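Local coordinates for extracellular matrix-binding protein ebh (PDB 4KJM), which probably acts as a Staphylococcus aureus surface adhesin that binds the extracellular matrix through repeated small helical modules, at residues S20-D25 with N73-L78; N32-A37 with N66-A71. All coordinates share one frame; numbering follows the deposited sequence.

Interaction 1. Residues S20-D25 with N73-L78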
loop_
_atom_site.group_PDB
_atom_site.type_symbol
_atom_site.label_atom_id
_atom_site.label_comp_id
_atom_site.label_asym_id
_atom_site.label_seq_id
_atom_site.Cartn_x
_atom_site.Cartn_y
_atom_site.Cartn_z
ATOM N N SER A 20 -3.495 -2.436 6.841
ATOM C CA SER A 20 -2.395 -3.134 6.216
ATOM C C SER A 20 -1.348 -3.544 7.308
ATOM O O SER A 20 -1.124 -2.874 8.319
ATOM C CB SER A 20 -1.732 -2.260 5.125
ATOM O OG SER A 20 -0.919 -1.200 5.705
ATOM N N GLN A 21 -0.678 -4.678 7.066
ATOM C CA GLN A 21 0.357 -5.166 7.977
ATOM C C GLN A 21 1.485 -4.144 8.045
ATOM O O GLN A 21 2.134 -3.947 9.085
ATOM C CB GLN A 21 0.862 -6.529 7.456
ATOM C CG GLN A 21 1.952 -7.223 8.277
ATOM C CD GLN A 21 3.318 -6.619 8.059
ATOM O OE1 GLN A 21 3.684 -6.245 6.942
ATOM N NE2 GLN A 21 4.124 -6.629 9.097
ATOM N N ASN A 22 1.734 -3.463 6.931
ATOM C CA ASN A 22 2.827 -2.506 6.903
ATOM C C ASN A 22 2.611 -1.348 7.848
ATOM O O ASN A 22 3.557 -0.805 8.419
ATOM C CB ASN A 22 3.047 -2.014 5.453
ATOM C CG ASN A 22 4.252 -1.093 5.339
ATOM O OD1 ASN A 22 5.391 -1.487 5.666
ATOM N ND2 ASN A 22 4.035 0.097 4.748
ATOM N N PHE A 23 1.364 -0.981 8.061
ATOM C CA PHE A 23 1.015 0.014 9.122
ATOM C C PHE A 23 0.995 -0.609 10.510
ATOM O O PHE A 23 1.605 -0.098 11.456
ATOM C CB PHE A 23 -0.324 0.634 8.832
ATOM C CG PHE A 23 -0.786 1.535 9.937
ATOM C CD1 PHE A 23 -0.347 2.842 10.015
ATOM C CD2 PHE A 23 -1.638 1.050 10.905
ATOM C CE1 PHE A 23 -0.782 3.636 11.063
ATOM C CE2 PHE A 23 -2.026 1.819 11.980
ATOM C CZ PHE A 23 -1.604 3.125 12.042
ATOM N N LEU A 24 0.252 -1.705 10.625
ATOM C CA LEU A 24 -0.057 -2.304 11.923
ATOM C C LEU A 24 1.230 -2.680 12.682
ATOM O O LEU A 24 1.293 -2.493 13.856
ATOM C CB LEU A 24 -1.014 -3.499 11.779
ATOM C CG LEU A 24 -2.479 -3.270 11.294
ATOM C CD1 LEU A 24 -3.154 -4.592 10.930
ATOM C CD2 LEU A 24 -3.200 -2.571 12.372
ATOM N N ASP A 25 2.253 -3.160 11.949
ATOM C CA ASP A 25 3.509 -3.574 12.507
ATOM C C ASP A 25 4.617 -2.492 12.398
ATOM O O ASP A 25 5.773 -2.772 12.728
ATOM C CB ASP A 25 3.988 -4.926 11.901
ATOM C CG ASP A 25 3.271 -6.137 12.496
ATOM O OD1 ASP A 25 2.660 -6.019 13.593
ATOM O OD2 ASP A 25 3.248 -7.197 11.821
ATOM N N ASN A 73 7.011 1.035 8.360
ATOM C CA ASN A 73 7.989 -0.025 8.171
ATOM C C ASN A 73 7.612 -1.386 8.731
ATOM O O ASN A 73 8.497 -2.150 9.089
ATOM C CB ASN A 73 9.295 0.407 8.792
ATOM C CG ASN A 73 9.223 0.570 10.281
ATOM O OD1 ASN A 73 8.162 0.748 10.868
ATOM N ND2 ASN A 73 10.402 0.685 10.883
ATOM N N GLY A 74 6.320 -1.682 8.831
ATOM C CA GLY A 74 5.849 -2.979 9.199
ATOM C C GLY A 74 6.400 -4.147 8.422
ATOM O O GLY A 74 6.726 -5.196 9.001
ATOM N N THR A 75 6.529 -4.002 7.109
ATOM C CA THR A 75 7.054 -5.060 6.279
ATOM C C THR A 75 8.501 -5.417 6.633
ATOM O O THR A 75 8.822 -6.605 6.861
ATOM C CB THR A 75 6.973 -4.657 4.796
ATOM O OG1 THR A 75 5.622 -4.329 4.471
ATOM C CG2 THR A 75 7.378 -5.766 3.928
ATOM N N GLN A 76 9.347 -4.381 6.743
ATOM C CA GLN A 76 10.743 -4.603 7.155
ATOM C C GLN A 76 10.819 -5.131 8.583
ATOM O O GLN A 76 11.620 -6.016 8.859
ATOM C CB GLN A 76 11.623 -3.348 6.944
ATOM C CG GLN A 76 11.853 -2.491 8.193
ATOM C CD GLN A 76 13.014 -1.443 8.069
ATOM O OE1 GLN A 76 12.919 -0.269 8.541
ATOM N NE2 GLN A 76 14.127 -1.882 7.474
ATOM N N ASN A 77 9.956 -4.651 9.472
ATOM C CA ASN A 77 9.920 -5.196 10.854
ATOM C C ASN A 77 9.578 -6.702 10.878
ATOM O O ASN A 77 10.125 -7.488 11.659
ATOM C CB ASN A 77 8.935 -4.421 11.721
ATOM C CG ASN A 77 9.499 -3.105 12.190
ATOM O OD1 ASN A 77 10.697 -2.909 12.066
ATOM N ND2 ASN A 77 8.635 -2.186 12.722
ATOM N N LEU A 78 8.619 -7.093 10.067
ATOM C CA LEU A 78 8.303 -8.497 9.912
ATOM C C LEU A 78 9.469 -9.288 9.372
ATOM O O LEU A 78 9.805 -10.329 9.942
ATOM C CB LEU A 78 7.077 -8.685 9.039
ATOM C CG LEU A 78 6.657 -10.097 8.726
ATOM C CD1 LEU A 78 6.478 -10.936 9.989
ATOM C CD2 LEU A 78 5.410 -10.073 7.803
#

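Interaction 2. Residues N32-A37 with N66-A71. With NA (sodium ion), chain C.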
loop_
_atom_site.group_PDB
_atom_site.type_symbol
_atom_site.label_atom_id
_atom_site.label_comp_id
_atom_site.label_asym_id
_atom_site.label_seq_id
_atom_site.Cartn_x
_atom_site.Cartn_y
_atom_site.Cartn_z
ATOM N N ASN A 32 1.944 6.765 14.619
ATOM C CA ASN A 32 1.427 8.037 15.096
ATOM C C ASN A 32 1.617 9.166 14.093
ATOM O O ASN A 32 0.715 9.966 13.855
ATOM C CB ASN A 32 2.065 8.446 16.445
ATOM C CG ASN A 32 1.696 7.517 17.557
ATOM O OD1 ASN A 32 0.778 6.716 17.447
ATOM N ND2 ASN A 32 2.452 7.585 18.627
ATOM N N ALA A 33 2.782 9.211 13.483
ATOM C CA ALA A 33 3.081 10.243 12.453
ATOM C C ALA A 33 2.101 10.145 11.244
ATOM O O ALA A 33 1.653 11.159 10.726
ATOM C CB ALA A 33 4.532 10.110 11.990
ATOM N N TYR A 34 1.759 8.933 10.822
ATOM C CA TYR A 34 0.802 8.759 9.711
ATOM C C TYR A 34 -0.589 9.223 10.169
ATOM O O TYR A 34 -1.263 10.013 9.457
ATOM C CB TYR A 34 0.782 7.316 9.206
ATOM C CG TYR A 34 -0.264 7.096 8.156
ATOM C CD1 TYR A 34 -0.075 7.599 6.854
ATOM C CD2 TYR A 34 -1.422 6.394 8.420
ATOM C CE1 TYR A 34 -1.033 7.390 5.860
ATOM C CE2 TYR A 34 -2.423 6.256 7.454
ATOM C CZ TYR A 34 -2.187 6.672 6.163
ATOM O OH TYR A 34 -3.195 6.559 5.201
ATOM N N ASN A 35 -1.026 8.766 11.332
ATOM C CA ASN A 35 -2.321 9.215 11.842
ATOM C C ASN A 35 -2.417 10.717 11.982
ATOM O O ASN A 35 -3.402 11.313 11.600
ATOM C CB ASN A 35 -2.610 8.618 13.231
ATOM C CG ASN A 35 -2.918 7.128 13.175
ATOM O OD1 ASN A 35 -3.626 6.695 12.306
ATOM N ND2 ASN A 35 -2.426 6.376 14.145
ATOM N N GLN A 36 -1.398 11.334 12.531
ATOM C CA GLN A 36 -1.416 12.797 12.723
ATOM C C GLN A 36 -1.456 13.554 11.384
ATOM O O GLN A 36 -2.204 14.516 11.227
ATOM C CB GLN A 36 -0.188 13.165 13.559
ATOM C CG GLN A 36 -0.365 12.628 14.967
ATOM C CD GLN A 36 0.893 12.671 15.833
ATOM O OE1 GLN A 36 1.041 11.909 16.809
ATOM N NE2 GLN A 36 1.788 13.582 15.505
ATOM N N ALA A 37 -0.706 13.055 10.380
ATOM C CA ALA A 37 -0.690 13.675 9.023
ATOM C C ALA A 37 -2.068 13.564 8.356
ATOM O O ALA A 37 -2.541 14.524 7.710
ATOM C CB ALA A 37 0.365 13.005 8.114
ATOM N N ASN A 66 2.342 11.822 2.480
ATOM C CA ASN A 66 3.104 10.905 1.654
ATOM C C ASN A 66 4.372 10.420 2.378
ATOM O O ASN A 66 4.688 9.253 2.362
ATOM C CB ASN A 66 3.436 11.540 0.298
ATOM C CG ASN A 66 2.178 11.703 -0.596
ATOM O OD1 ASN A 66 1.210 11.052 -0.416
ATOM N ND2 ASN A 66 2.228 12.583 -1.511
ATOM N N ASN A 67 5.078 11.352 3.016
ATOM C CA ASN A 67 6.285 11.041 3.760
ATOM C C ASN A 67 5.972 10.124 4.921
ATOM O O ASN A 67 6.718 9.145 5.161
ATOM C CB ASN A 67 6.930 12.356 4.252
ATOM C CG ASN A 67 7.581 13.111 3.115
ATOM O OD1 ASN A 67 7.853 12.523 2.074
ATOM N ND2 ASN A 67 7.862 14.385 3.303
ATOM N N ALA A 68 4.867 10.375 5.636
ATOM C CA ALA A 68 4.533 9.489 6.776
ATOM C C ALA A 68 4.185 8.112 6.290
ATOM O O ALA A 68 4.530 7.082 6.916
ATOM C CB ALA A 68 3.415 10.034 7.644
ATOM N N LYS A 69 3.424 8.052 5.214
ATOM C CA LYS A 69 3.033 6.780 4.679
ATOM C C LYS A 69 4.261 5.950 4.200
ATOM O O LYS A 69 4.368 4.751 4.461
ATOM C CB LYS A 69 2.004 6.942 3.559
ATOM C CG LYS A 69 1.423 5.596 3.155
ATOM C CD LYS A 69 0.476 5.746 1.978
ATOM C CE LYS A 69 -0.148 4.408 1.634
ATOM N NZ LYS A 69 -1.261 4.661 0.672
ATOM N N HIS A 70 5.158 6.596 3.469
ATOM C CA HIS A 70 6.329 5.922 2.980
ATOM C C HIS A 70 7.261 5.447 4.101
ATOM O O HIS A 70 7.871 4.373 3.992
ATOM C CB HIS A 70 7.112 6.845 2.018
ATOM C CG HIS A 70 8.199 6.145 1.311
ATOM N ND1 HIS A 70 7.980 5.386 0.176
ATOM C CD2 HIS A 70 9.533 6.085 1.559
ATOM C CE1 HIS A 70 9.135 4.897 -0.245
ATOM N NE2 HIS A 70 10.092 5.322 0.564
ATOM N N ALA A 71 7.263 6.163 5.211
ATOM C CA ALA A 71 8.092 5.834 6.388
ATOM C C ALA A 71 7.567 4.600 7.150
ATOM O O ALA A 71 8.334 3.942 7.822
ATOM C CB ALA A 71 8.257 7.051 7.311
HETATM NA NA NA C . 7.567 1.986 3.905
HETATM O O HOH W 1 5.350 2.386 3.411
HETATM O O HOH W 2 7.479 -0.403 4.077
HETATM O O HOH W 3 9.991 1.671 4.309
#

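Interaction 1. Residues S20-D25 with N73-L78
Q21, N22 and D25 meet the first turn of helix 74-90, and G74 is the tight point. It has no side chain, so its CA comes within 3.8 Å of the CA of N22. G74 N donates to N22 O at 2.9 Å, on a lone pair of that carbonyl. The Q21 chain bends at chi2 (-77°), which turns the amide back, and NE2 reaches G74 O at 3.0 Å from above the carbonyl plane. L78 N approaches this oxygen from the other face. The second N-H of Q21 NE2 goes to D25 OD2 at 2.9 Å, so two bonds hold the amide. N77 ND2 gives a nearly straight bond to D25 O (2.9 Å, 173°), in the carbonyl plane. The T75 side is looser, and T75 is partly exposed. There N22 OD1 accepts from T75 N in plane and from T75 OG1 above its plane, both at 3.1 Å. T9 of the second subunit packs against T75 and L78. D25 also forms a salt bridge with R112. Short helix 21-24 thus grips the N-terminal turn of helix 74-90, an interdomain contact tying the FIVAR bundle to the first helix of the GA module.

Interaction 2. Residues N32-A37 with N66-A71
K69, which lies beside Y34, offers its carbonyl O to water 1 at 2.8 Å. The water donates this bond and is also held by the sodium ion, so two groups grip it. H70 O binds the same ion at 2.4 Å, together with two further waters. L72 O completes the set of five ligands. The H70 side chain turns to another metal, with ND1 binding a zinc ion. None of these polar groups bridges the two helices, and no hydrogen bond crosses between them. The contact itself is apolar. The helix segments run antiparallel at 154°, with their axes 8.4 Å apart at closest approach. The methyl of A68 makes the central contact. Its CB points at the other helix and sits 3.6 Å from Y34 CA and 3.7 Å from A33 O. A37 CB meets it at 4.3 Å. Y34 and K69 run side by side and point the same way. CG of Y34 is anti to the backbone N (chi1 175°), and this carries the ring along the flank of K69. Its CE1 atom lies 3.8 Å from K69 CB, and the approach to the ring is oblique. Beyond CG the K69 chain is extended and leads away from helix 28-44. Its NZ forms a salt bridge with D13. T17 and L18 of helix 14-18 cover Y34 on a further side. The close axes fit A33 and A37 facing A68. With the N-terminal helices, these antiparallel neighbours form the three-helix bundle of the FIVAR domain.

Interaction 2 lies inside the loop of chain closed by interaction 1, and their centres are 13 Å apart. Interaction 1 pairs helix 21-24 with helix 74-90 and interaction 2 pairs helix 28-44 with helix 55-71, so the partners on each side follow each other in the chain. Interaction 1 is near the middle of the elongated chain and is only partly buried. It relies on hydrogen bonds at helix ends and backbone turns. Interaction 2 is a mostly buried contact between helix bodies and uses alanine and tyrosine packing, with the sodium and zinc ligands of H70 set away from the helix interface. The N22 side chain comes about 4 Å from the same sodium ion. The two join directly where F23 CE1 packs on Y34 CD2 at 3.9 Å.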